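Side-chain contacts in sawadee homeodomain homolog 1 (Arabidopsis thaliana, PDB 4IUP), which binds methylated histone H3 tails through its SAWADEE domain and serves RNA-directed DNA methylation together with RNA polymerase IV: residues W49-V52 with K53-V56; R70-V73 with G74-M77; E7-A11 with R12-W16. The protein carries 2 engineered substitutions. All coordinates share one frame; numbering follows the deposited sequence.

Interaction 1: residues W49-V52 with K53-V56. With CVM (cymal-4), chain E.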
ATOM      1  N   TRP A  49       4.876  -8.775 -15.485  1.00  9.06           N
ATOM      2  CA  TRP A  49       4.116  -9.941 -15.050  1.00  9.26           C
ATOM      3  C   TRP A  49       4.060  -9.947 -13.531  1.00 12.58           C
ATOM      4  O   TRP A  49       5.083  -9.758 -12.866  1.00 10.08           O
ATOM      5  CB  TRP A  49       4.780 -11.227 -15.529  1.00  9.56           C
ATOM      6  CG  TRP A  49       4.721 -11.454 -17.010  1.00 11.20           C
ATOM      7  CD1 TRP A  49       5.732 -11.279 -17.906  1.00 14.26           C
ATOM      8  CD2 TRP A  49       3.593 -11.928 -17.761  1.00 12.57           C
ATOM      9  NE1 TRP A  49       5.302 -11.606 -19.177  1.00 14.93           N
ATOM     10  CE2 TRP A  49       3.992 -12.007 -19.111  1.00 14.04           C
ATOM     11  CE3 TRP A  49       2.279 -12.286 -17.420  1.00 12.60           C
ATOM     12  CZ2 TRP A  49       3.125 -12.432 -20.127  1.00 12.15           C
ATOM     13  CZ3 TRP A  49       1.418 -12.708 -18.429  1.00 13.56           C
ATOM     14  CH2 TRP A  49       1.848 -12.783 -19.764  1.00 12.92           C
ATOM     15  N   VAL A  50       2.863 -10.159 -12.986  1.00 12.62           N
ATOM     16  CA  VAL A  50       2.668 -10.242 -11.541  1.00 11.07           C
ATOM     17  C   VAL A  50       1.760 -11.410 -11.178  1.00  9.88           C
ATOM     18  O   VAL A  50       0.781 -11.688 -11.877  1.00  8.18           O
ATOM     19  CB  VAL A  50       2.062  -8.932 -10.938  1.00 11.05           C
ATOM     20  CG1 VAL A  50       3.039  -7.763 -11.063  1.00 12.04           C
ATOM     21  CG2 VAL A  50       0.720  -8.586 -11.586  1.00 14.04           C
ATOM     22  N   ASN A  51       2.084 -12.079 -10.076  1.00  8.17           N
ATOM     23  CA  ASN A  51       1.277 -13.176  -9.557  1.00 11.53           C
ATOM     24  C   ASN A  51      -0.105 -12.672  -9.129  1.00 13.89           C
ATOM     25  O   ASN A  51      -0.205 -11.707  -8.367  1.00 11.18           O
ATOM     26  CB  ASN A  51       2.011 -13.831  -8.382  1.00 12.96           C
ATOM     27  CG  ASN A  51       1.279 -15.031  -7.822  1.00 15.05           C
ATOM     28  OD1 ASN A  51       0.269 -14.891  -7.134  1.00 17.15           O
ATOM     29  ND2 ASN A  51       1.807 -16.225  -8.085  1.00 12.63           N
ATOM     30  N   VAL A  52      -1.162 -13.316  -9.627  1.00 10.13           N
ATOM     31  CA  VAL A  52      -2.538 -12.877  -9.349  1.00 14.16           C
ATOM     32  C   VAL A  52      -2.878 -13.001  -7.859  1.00 15.32           C
ATOM     33  O   VAL A  52      -3.392 -12.058  -7.257  1.00 18.67           O
ATOM     34  CB  VAL A  52      -3.590 -13.641 -10.209  1.00 19.51           C
ATOM     35  CG1 VAL A  52      -5.019 -13.254  -9.821  1.00 24.20           C
ATOM     36  CG2 VAL A  52      -3.366 -13.364 -11.677  1.00 19.73           C
ATOM     37  N   LYS A  53      -2.566 -14.154  -7.272  1.00 17.00           N
ATOM     38  CA  LYS A  53      -2.905 -14.431  -5.871  1.00 20.35           C
ATOM     39  C   LYS A  53      -2.223 -13.504  -4.859  1.00 18.42           C
ATOM     40  O   LYS A  53      -2.874 -13.001  -3.949  1.00 25.98           O
ATOM     41  CB  LYS A  53      -2.621 -15.899  -5.523  1.00 32.10           C
ATOM     42  CG  LYS A  53      -3.018 -16.277  -4.099  1.00 46.53           C
ATOM     43  CD  LYS A  53      -2.726 -17.747  -3.773  1.00 61.18           C
ATOM     44  CE  LYS A  53      -1.231 -18.055  -3.713  1.00 66.01           C
ATOM     45  NZ  LYS A  53      -0.593 -17.584  -2.447  1.00 64.94           N
ATOM     46  N   THR A  54      -0.925 -13.271  -5.026  1.00 12.99           N
ATOM     47  CA  THR A  54      -0.143 -12.547  -4.021  1.00 17.68           C
ATOM     48  C   THR A  54       0.050 -11.063  -4.332  1.00 17.83           C
ATOM     49  O   THR A  54       0.296 -10.260  -3.426  1.00 16.52           O
ATOM     50  CB  THR A  54       1.268 -13.157  -3.847  1.00 16.14           C
ATOM     51  OG1 THR A  54       1.999 -13.019  -5.069  1.00 12.95           O
ATOM     52  CG2 THR A  54       1.195 -14.630  -3.464  1.00 21.16           C
ATOM     53  N   SER A  55      -0.048 -10.701  -5.606  1.00  8.46           N
ATOM     54  CA  SER A  55       0.502  -9.422  -6.050  1.00  5.53           C
ATOM     55  C   SER A  55      -0.446  -8.531  -6.860  1.00  7.99           C
ATOM     56  O   SER A  55       0.001  -7.592  -7.517  1.00 11.29           O
ATOM     57  CB  SER A  55       1.815  -9.665  -6.804  1.00  7.29           C
ATOM     58  OG  SER A  55       2.745 -10.354  -5.975  1.00 10.10           O
ATOM     59  N   VAL A  56      -1.744  -8.834  -6.816  1.00  6.52           N
ATOM     60  CA  VAL A  56      -2.788  -7.951  -7.358  1.00  5.52           C
ATOM     61  C   VAL A  56      -3.900  -7.846  -6.320  1.00  9.23           C
ATOM     62  O   VAL A  56      -4.385  -8.863  -5.823  1.00 10.11           O
ATOM     63  CB  VAL A  56      -3.402  -8.474  -8.688  1.00  8.83           C
ATOM     64  CG1 VAL A  56      -4.477  -7.514  -9.209  1.00  9.73           C
ATOM     65  CG2 VAL A  56      -2.332  -8.672  -9.754  1.00  7.97           C
TER
HETATM   66  C1  CVM E 303      -8.273 -10.319  -8.566  1.00 46.48           C
HETATM   67  C2  CVM E 303      -7.343  -9.837  -9.674  1.00 37.54           C
HETATM   68  C3  CVM E 303      -8.132  -9.130 -10.771  1.00 33.09           C
HETATM   69  C4  CVM E 303      -7.736  -9.671 -12.149  1.00 34.88           C
HETATM   70  C6  CVM E 303      -8.357  -8.894 -13.326  1.00 34.35           C
HETATM   71  C7  CVM E 303      -9.250  -9.834 -14.155  1.00 34.57           C
HETATM   72  C8  CVM E 303     -10.175  -9.079 -15.133  1.00 28.42           C
HETATM   73  C9  CVM E 303      -9.741  -7.622 -15.369  1.00 22.46           C
HETATM   74  C10 CVM E 303      -9.630  -6.823 -14.058  1.00 25.16           C
HETATM   75  C11 CVM E 303      -9.169  -7.672 -12.863  1.00 26.09           C
HETATM   76  O12 CVM E 303      -8.226  -9.368  -7.491  1.00 49.68           O
HETATM   77  C13 CVM E 303      -7.685  -9.908  -6.255  1.00 58.36           C
HETATM   78  O14 CVM E 303      -7.384 -11.341  -6.269  1.00 63.05           O
HETATM   79  C15 CVM E 303      -6.718 -11.781  -5.046  1.00 64.74           C
HETATM   80  C16 CVM E 303      -7.515 -11.435  -3.770  1.00 61.13           C
HETATM   81  C17 CVM E 303      -8.140 -10.025  -3.762  1.00 62.54           C
HETATM   82  C18 CVM E 303      -8.690  -9.606  -5.136  1.00 60.69           C
HETATM   83  C19 CVM E 303      -6.472 -13.302  -5.082  1.00 70.26           C
HETATM   84  O20 CVM E 303      -7.461 -13.947  -5.892  1.00 72.19           O
HETATM   85  O21 CVM E 303      -9.198  -9.975  -2.795  1.00 62.83           O
HETATM   86  O22 CVM E 303      -8.991  -8.207  -5.132  1.00 59.69           O
HETATM   87  O23 CVM E 303      -6.630 -11.519  -2.645  1.00 58.99           O

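Interaction 2: residues R70-V73 with G74-M77. Engineered in segment 74-77: Met77 (natural residue Leu).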
ATOM      1  N   ARG A  70     -10.346   5.577  12.363  1.00 13.02           N
ATOM      2  CA  ARG A  70     -10.554   4.250  11.769  1.00 14.04           C
ATOM      3  C   ARG A  70      -9.244   3.478  11.577  1.00 15.41           C
ATOM      4  O   ARG A  70      -9.261   2.273  11.305  1.00 17.42           O
ATOM      5  CB  ARG A  70     -11.324   4.347  10.444  1.00 15.31           C
ATOM      6  CG  ARG A  70     -10.475   4.737   9.235  1.00 15.15           C
ATOM      7  CD  ARG A  70     -11.333   4.881   7.984  1.00 21.27           C
ATOM      8  NE  ARG A  70     -11.950   3.610   7.606  1.00 22.37           N
ATOM      9  CZ  ARG A  70     -13.019   3.495   6.822  1.00 22.53           C
ATOM     10  NH1 ARG A  70     -13.603   4.575   6.321  1.00 22.64           N
ATOM     11  NH2 ARG A  70     -13.501   2.298   6.533  1.00 22.28           N
ATOM     12  N   VAL A  71      -8.120   4.178  11.694  1.00 10.98           N
ATOM     13  CA  VAL A  71      -6.805   3.545  11.641  1.00  8.49           C
ATOM     14  C   VAL A  71      -6.447   3.070  13.051  1.00 12.74           C
ATOM     15  O   VAL A  71      -6.418   3.869  13.992  1.00 13.23           O
ATOM     16  CB  VAL A  71      -5.724   4.514  11.104  1.00 10.53           C
ATOM     17  CG1 VAL A  71      -4.376   3.824  10.991  1.00 17.36           C
ATOM     18  CG2 VAL A  71      -6.148   5.089   9.755  1.00 13.35           C
ATOM     19  N   ASN A  72      -6.187   1.772  13.185  1.00  9.27           N
ATOM     20  CA  ASN A  72      -5.906   1.167  14.484  1.00 13.40           C
ATOM     21  C   ASN A  72      -4.615   0.361  14.490  1.00 13.01           C
ATOM     22  O   ASN A  72      -4.169  -0.109  13.442  1.00 10.78           O
ATOM     23  CB  ASN A  72      -7.070   0.269  14.903  1.00 16.77           C
ATOM     24  CG  ASN A  72      -8.346   1.051  15.154  1.00 27.05           C
ATOM     25  OD1 ASN A  72      -8.391   1.931  16.020  1.00 26.29           O
ATOM     26  ND2 ASN A  72      -9.393   0.729  14.403  1.00 22.48           N
ATOM     27  N   VAL A  73      -4.014   0.229  15.673  1.00  9.88           N
ATOM     28  CA  VAL A  73      -2.885  -0.673  15.887  1.00 12.17           C
ATOM     29  C   VAL A  73      -3.252  -2.056  15.341  1.00 14.32           C
ATOM     30  O   VAL A  73      -4.365  -2.549  15.571  1.00 15.41           O
ATOM     31  CB  VAL A  73      -2.499  -0.753  17.395  1.00 13.24           C
ATOM     32  CG1 VAL A  73      -1.505  -1.889  17.656  1.00 14.00           C
ATOM     33  CG2 VAL A  73      -1.915   0.579  17.869  1.00 17.44           C
ATOM     34  N   GLY A  74      -2.329  -2.651  14.585  1.00 10.35           N
ATOM     35  CA  GLY A  74      -2.572  -3.935  13.916  1.00 11.38           C
ATOM     36  C   GLY A  74      -2.992  -3.824  12.454  1.00 13.32           C
ATOM     37  O   GLY A  74      -2.891  -4.798  11.703  1.00 15.16           O
ATOM     38  N   ASP A  75      -3.461  -2.647  12.041  1.00  8.39           N
ATOM     39  CA  ASP A  75      -3.933  -2.453  10.669  1.00  6.66           C
ATOM     40  C   ASP A  75      -2.813  -2.552   9.647  1.00  8.76           C
ATOM     41  O   ASP A  75      -1.710  -2.028   9.854  1.00  9.57           O
ATOM     42  CB  ASP A  75      -4.628  -1.095  10.496  1.00  5.98           C
ATOM     43  CG  ASP A  75      -6.035  -1.065  11.072  1.00 17.57           C
ATOM     44  OD1 ASP A  75      -6.538  -2.110  11.550  1.00 15.15           O
ATOM     45  OD2 ASP A  75      -6.645   0.022  11.036  1.00 14.26           O
ATOM     46  N   LEU A  76      -3.111  -3.229   8.544  1.00  7.64           N
ATOM     47  CA  LEU A  76      -2.245  -3.208   7.371  1.00 10.81           C
ATOM     48  C   LEU A  76      -2.479  -1.905   6.606  1.00 10.39           C
ATOM     49  O   LEU A  76      -3.622  -1.558   6.295  1.00 10.55           O
ATOM     50  CB  LEU A  76      -2.529  -4.422   6.473  1.00 11.99           C
ATOM     51  CG  LEU A  76      -1.871  -4.468   5.088  1.00 12.69           C
ATOM     52  CD1 LEU A  76      -0.362  -4.683   5.214  1.00 17.84           C
ATOM     53  CD2 LEU A  76      -2.512  -5.564   4.243  1.00 17.50           C
HETATM   54  N   MSE A  77      -1.393  -1.186   6.317  1.00  9.87           N
HETATM   55  CA  MSE A  77      -1.464   0.069   5.564  1.00 11.52           C
HETATM   56  C   MSE A  77      -0.486   0.014   4.402  1.00 11.45           C
HETATM   57  O   MSE A  77       0.565  -0.627   4.502  1.00  9.52           O
HETATM   58  CB  MSE A  77      -1.084   1.277   6.440  1.00  7.53           C
HETATM   59  CG  MSE A  77      -1.806   1.378   7.768  1.00 12.41           C
HETATM   60 SE   MSE A  77      -3.731   1.611   7.593  1.00 26.49          SE
HETATM   61  CE  MSE A  77      -3.780   3.497   7.053  1.00  9.67           C
TER
HETATM   62  O   HOH W   1      -9.361  -0.356  11.185  1.00 46.71           O
HETATM   63  O   HOH W   2      -8.739  -2.079  12.953  1.00 47.02           O
HETATM   64  O   HOH W   3      -6.391  -3.613  14.016  1.00 28.16           O

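Interaction 3: residues E7-A11 with R12-W16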
ATOM      1  N   GLU A   7      -4.104  -2.245  -7.583  1.00  8.15           N
ATOM      2  CA  GLU A   7      -2.670  -2.017  -7.466  1.00  6.29           C
ATOM      3  C   GLU A   7      -1.979  -3.368  -7.551  1.00  7.16           C
ATOM      4  O   GLU A   7      -2.578  -4.408  -7.220  1.00  6.29           O
ATOM      5  CB  GLU A   7      -2.306  -1.270  -6.168  1.00  6.09           C
ATOM      6  CG  GLU A   7      -2.790  -1.929  -4.844  1.00  6.12           C
ATOM      7  CD  GLU A   7      -2.741  -0.975  -3.644  1.00 11.01           C
ATOM      8  OE1 GLU A   7      -2.863   0.250  -3.845  1.00  9.48           O
ATOM      9  OE2 GLU A   7      -2.602  -1.447  -2.488  1.00  8.34           O
ATOM     10  N   ALA A   8      -0.735  -3.359  -8.024  1.00  5.94           N
ATOM     11  CA  ALA A   8       0.021  -4.592  -8.205  1.00  5.86           C
ATOM     12  C   ALA A   8       1.401  -4.494  -7.577  1.00  8.27           C
ATOM     13  O   ALA A   8       2.041  -3.436  -7.616  1.00  6.07           O
ATOM     14  CB  ALA A   8       0.131  -4.936  -9.697  1.00  7.80           C
ATOM     15  N   LYS A   9       1.886  -5.591  -7.047  1.00 10.75           N
ATOM     16  CA  LYS A   9       3.160  -5.590  -6.388  1.00  5.92           C
ATOM     17  C   LYS A   9       4.265  -6.083  -7.298  1.00 11.79           C
ATOM     18  O   LYS A   9       4.248  -7.191  -7.761  1.00 11.70           O
ATOM     19  CB  LYS A   9       3.090  -6.444  -5.163  1.00  7.48           C
ATOM     20  CG  LYS A   9       4.320  -6.536  -4.380  1.00 16.39           C
ATOM     21  CD  LYS A   9       3.901  -7.297  -3.201  1.00 29.90           C
ATOM     22  CE  LYS A   9       4.880  -8.147  -2.760  1.00 35.32           C
ATOM     23  NZ  LYS A   9       5.731  -7.239  -2.029  1.00 45.49           N
ATOM     24  N   SER A  10       5.222  -5.233  -7.524  1.00  8.30           N
ATOM     25  CA  SER A  10       6.299  -5.538  -8.448  1.00 12.47           C
ATOM     26  C   SER A  10       7.248  -6.564  -7.822  1.00 12.87           C
ATOM     27  O   SER A  10       7.650  -6.424  -6.670  1.00 13.41           O
ATOM     28  CB  SER A  10       7.042  -4.255  -8.814  1.00 11.87           C
ATOM     29  OG  SER A  10       8.190  -4.545  -9.587  1.00 15.43           O
ATOM     30  N   ALA A  11       7.586  -7.604  -8.579  1.00 13.47           N
ATOM     31  CA  ALA A  11       8.559  -8.594  -8.118  1.00 17.51           C
ATOM     32  C   ALA A  11       9.989  -8.050  -8.207  1.00 18.85           C
ATOM     33  O   ALA A  11      10.939  -8.712  -7.773  1.00 25.17           O
ATOM     34  CB  ALA A  11       8.421  -9.889  -8.902  1.00 15.83           C
ATOM     35  N   ARG A  12      10.130  -6.847  -8.763  1.00 14.09           N
ATOM     36  CA  ARG A  12      11.429  -6.176  -8.886  1.00 18.55           C
ATOM     37  C   ARG A  12      11.860  -5.562  -7.553  1.00 18.07           C
ATOM     38  O   ARG A  12      12.998  -5.743  -7.124  1.00 16.67           O
ATOM     39  CB  ARG A  12      11.393  -5.065  -9.950  1.00 16.35           C
ATOM     40  CG  ARG A  12      10.733  -5.415 -11.289  1.00 30.50           C
ATOM     41  CD  ARG A  12      11.704  -6.003 -12.310  1.00 45.02           C
ATOM     42  NE  ARG A  12      12.628  -5.059 -12.968  1.00 54.78           N
ATOM     43  CZ  ARG A  12      12.482  -3.735 -13.088  1.00 56.08           C
ATOM     44  NH1 ARG A  12      11.425  -3.099 -12.594  1.00 56.31           N
ATOM     45  NH2 ARG A  12      13.418  -3.036 -13.717  1.00 54.99           N
ATOM     46  N   ASP A  13      10.949  -4.837  -6.904  1.00 14.37           N
ATOM     47  CA  ASP A  13      11.286  -4.085  -5.686  1.00 14.93           C
ATOM     48  C   ASP A  13      10.319  -4.306  -4.516  1.00 14.19           C
ATOM     49  O   ASP A  13      10.463  -3.673  -3.463  1.00 12.21           O
ATOM     50  CB  ASP A  13      11.409  -2.584  -6.001  1.00 15.51           C
ATOM     51  CG  ASP A  13      10.136  -1.998  -6.607  1.00 18.08           C
ATOM     52  OD1 ASP A  13       9.078  -2.663  -6.571  1.00 11.85           O
ATOM     53  OD2 ASP A  13      10.198  -0.870  -7.138  1.00 15.10           O
ATOM     54  N   TYR A  14       9.341  -5.194  -4.718  1.00  8.46           N
ATOM     55  CA  TYR A  14       8.336  -5.560  -3.706  1.00 12.20           C
ATOM     56  C   TYR A  14       7.399  -4.417  -3.287  1.00  9.10           C
ATOM     57  O   TYR A  14       6.689  -4.521  -2.288  1.00 10.71           O
ATOM     58  CB  TYR A  14       8.996  -6.247  -2.490  1.00 16.79           C
ATOM     59  CG  TYR A  14       9.966  -7.334  -2.901  1.00 18.22           C
ATOM     60  CD1 TYR A  14       9.511  -8.515  -3.488  1.00 22.65           C
ATOM     61  CD2 TYR A  14      11.341  -7.164  -2.740  1.00 23.68           C
ATOM     62  CE1 TYR A  14      10.400  -9.513  -3.888  1.00 30.45           C
ATOM     63  CE2 TYR A  14      12.240  -8.156  -3.130  1.00 33.38           C
ATOM     64  CZ  TYR A  14      11.760  -9.326  -3.702  1.00 35.14           C
ATOM     65  OH  TYR A  14      12.641 -10.304  -4.094  1.00 43.08           O
ATOM     66  N   ALA A  15       7.382  -3.345  -4.080  1.00  9.05           N
ATOM     67  CA  ALA A  15       6.511  -2.201  -3.825  1.00 11.49           C
ATOM     68  C   ALA A  15       5.248  -2.278  -4.680  1.00 10.39           C
ATOM     69  O   ALA A  15       5.225  -2.990  -5.694  1.00  7.90           O
ATOM     70  CB  ALA A  15       7.258  -0.898  -4.076  1.00  9.37           C
ATOM     71  N   TRP A  16       4.204  -1.557  -4.260  1.00  7.09           N
ATOM     72  CA  TRP A  16       2.905  -1.561  -4.956  1.00  8.46           C
ATOM     73  C   TRP A  16       2.745  -0.382  -5.912  1.00  8.40           C
ATOM     74  O   TRP A  16       3.145   0.747  -5.593  1.00  8.99           O
ATOM     75  CB  TRP A  16       1.746  -1.575  -3.955  1.00 10.64           C
ATOM     76  CG  TRP A  16       1.675  -2.839  -3.150  1.00 10.11           C
ATOM     77  CD1 TRP A  16       2.338  -3.105  -1.981  1.00 11.37           C
ATOM     78  CD2 TRP A  16       0.917  -4.014  -3.460  1.00  7.58           C
ATOM     79  NE1 TRP A  16       2.030  -4.368  -1.542  1.00  8.46           N
ATOM     80  CE2 TRP A  16       1.160  -4.949  -2.430  1.00  7.86           C
ATOM     81  CE3 TRP A  16       0.049  -4.367  -4.508  1.00  5.07           C
ATOM     82  CZ2 TRP A  16       0.575  -6.220  -2.418  1.00  8.18           C
ATOM     83  CZ3 TRP A  16      -0.538  -5.630  -4.492  1.00 10.23           C
ATOM     84  CH2 TRP A  16      -0.270  -6.541  -3.451  1.00 10.06           C
TER
HETATM   85  O   HOH W   4       9.694  -1.875 -10.391  1.00 36.12           O
HETATM   86  O   HOH W   5      11.307 -11.305  -6.816  1.00 38.89           O

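Interaction 1: residues W49-V52 with K53-V56
Thr54 OG1 lies above the plane of the Asn51 carboxamide, displaced toward its CB-OD1 side, 3.5 Å from Asn51 CG; at the oxygen end of the same group, the backbone N of Thr54 meets OD1. The geometry is that of an asparagine N-cap. Thr54 N donates to Asn51 OD1 over 2.9 Å at 158°, a fairly straight bond whose donor is tilted 23° from the carbonyl plane. With CG anti to the backbone N (chi1 -177°), the amide reaches forward over the first turn of the short, weakly bonded helix 52-55. The backbone closes that turn as well: Ser55 N donates to Asn51 O. A longer, weak bond runs from Thr54 OG1 to OD1, but its single proton may be used elsewhere, since OG1 and Ser55 OG lie 2.9 Å apart and either could be the donor. A short helical turn between strands 48-51 and 56-62 fits the SH3-like, tudor-type barrel expected of this domain. Val50 and Val56 face each other from the two sides of the turn and cross at about a right angle, CG2 to CG2 at 3.6 Å. Val52 touches Leu33 and Val35 of the neighbouring strand, while Val56 touches Phe22. The second methyl of Val56 meets bound cymal-4, with CG1 3.7 Å from C2 of the detergent.

Interaction 2: residues R70-V73 with G74-M77
Asp75 folds its carboxylate back under Asn72, and OD2 takes the backbone N-H of Asn72 at 2.8 Å and 164°. The donor comes from above the carboxylate plane, 64° out of it. In the reverse direction Asp75 N donates to Asn72 O at 3.0 Å, so the same two residues are joined by two bonds. CG beside the backbone N (chi1 -77°) is what turns the carboxylate toward Asn72. This is a type II beta turn from Asn72 to Asp75, with Gly74 at its third position, where a CB would collide with Val73 O. Three waters extend the grip on Asp75: one donates to both OD2 and Arg70 O, another joins OD1 to Asn72 ND2, and the third ties OD1 to Val73 O. With an alanine here, the Asn72 N-H would probably lose its side-chain acceptor, and each of the three waters its carboxylate partner. Beneath the turn, the bent chain of Met77, an engineered selenomethionine replacing leucine, brings CE within 3.9 Å of Val71 CG2; both side chains rest on Val94 of strand 86-98. Val71 lies about 6 Å, side chain to side chain, from the zinc ligand Cys68.

Interaction 3: residues E7-A11 with R12-W16
Trp16 and Lys9 pack face to chain: Lys9 CB sits over the centre of the six-membered ring, 3.5 Å from its centroid and 3° off the ring normal, a clear CH-pi contact. The lysine keeps CG anti to its backbone N (chi1 -180°) and runs on across the indole, with CD 3.6 Å from Trp16 CZ2. Glu7 OE2 lies by the opposite face, offset toward the rim, while Glu7 O meets the ring edge. That carboxylate is committed beyond the hairpin, to a salt bridge with Arg57 and a hydrogen bond with Ser60; Arg57 also makes a cation-pi contact with Trp16, which couples the ring to the charge pair. Beyond the indole, the lysine chain bends, and Lys9 NZ donates to Tyr14 O at 2.9 Å, approaching well to one side of the carbonyl. The same NZ lies at the edge of the Tyr14 ring, near its plane.

In the loop, Ser10 OG accepts from Arg12 N at 3.1 Å, an ST turn, and also bonds to Glu48. Asp13 OD1 receives Ala15 N from above its carboxylate plane, an Asx turn, and its OD2 bonds to Tyr17 OH. Tyr14 has a left-handed backbone, which helps reverse the chain; its N donates to Ser10 O, and a water lies between its OH and Ala11 O. The reversal is closed by the backbone bond from Ser10 N to Ala15 O at 2.9 Å. Lys9 and Trp16 thus form a non-hydrogen-bonded antiparallel pair, their CA atoms 4.3 Å apart and both side chains on one face, as in a beta hairpin, here connecting strands 6-9 and 16-27.

Overall arrangement
Along the chain interaction 3 comes first, then interaction 1, then interaction 2, all within the SAWADEE domain and reaching one long antiparallel sheet. Interactions 3 and 1 are neighbours, their centres 9 Å apart: strand 6-9 lies between 16-27 and 56-62, and Ser55 O probably accepts a hydrogen bond from Lys9 N at 2.8 Å. The hairpin and the capped turn are thus joined in what is probably the first tudor-like half. Interaction 2 stands apart, about 23 Å from interaction 1 and 21 Å from interaction 3 between centres, where strand 76-83 opens the second half beside the zinc site. The two groups of contacts probably sit in the two parts of this tandem tudor domain.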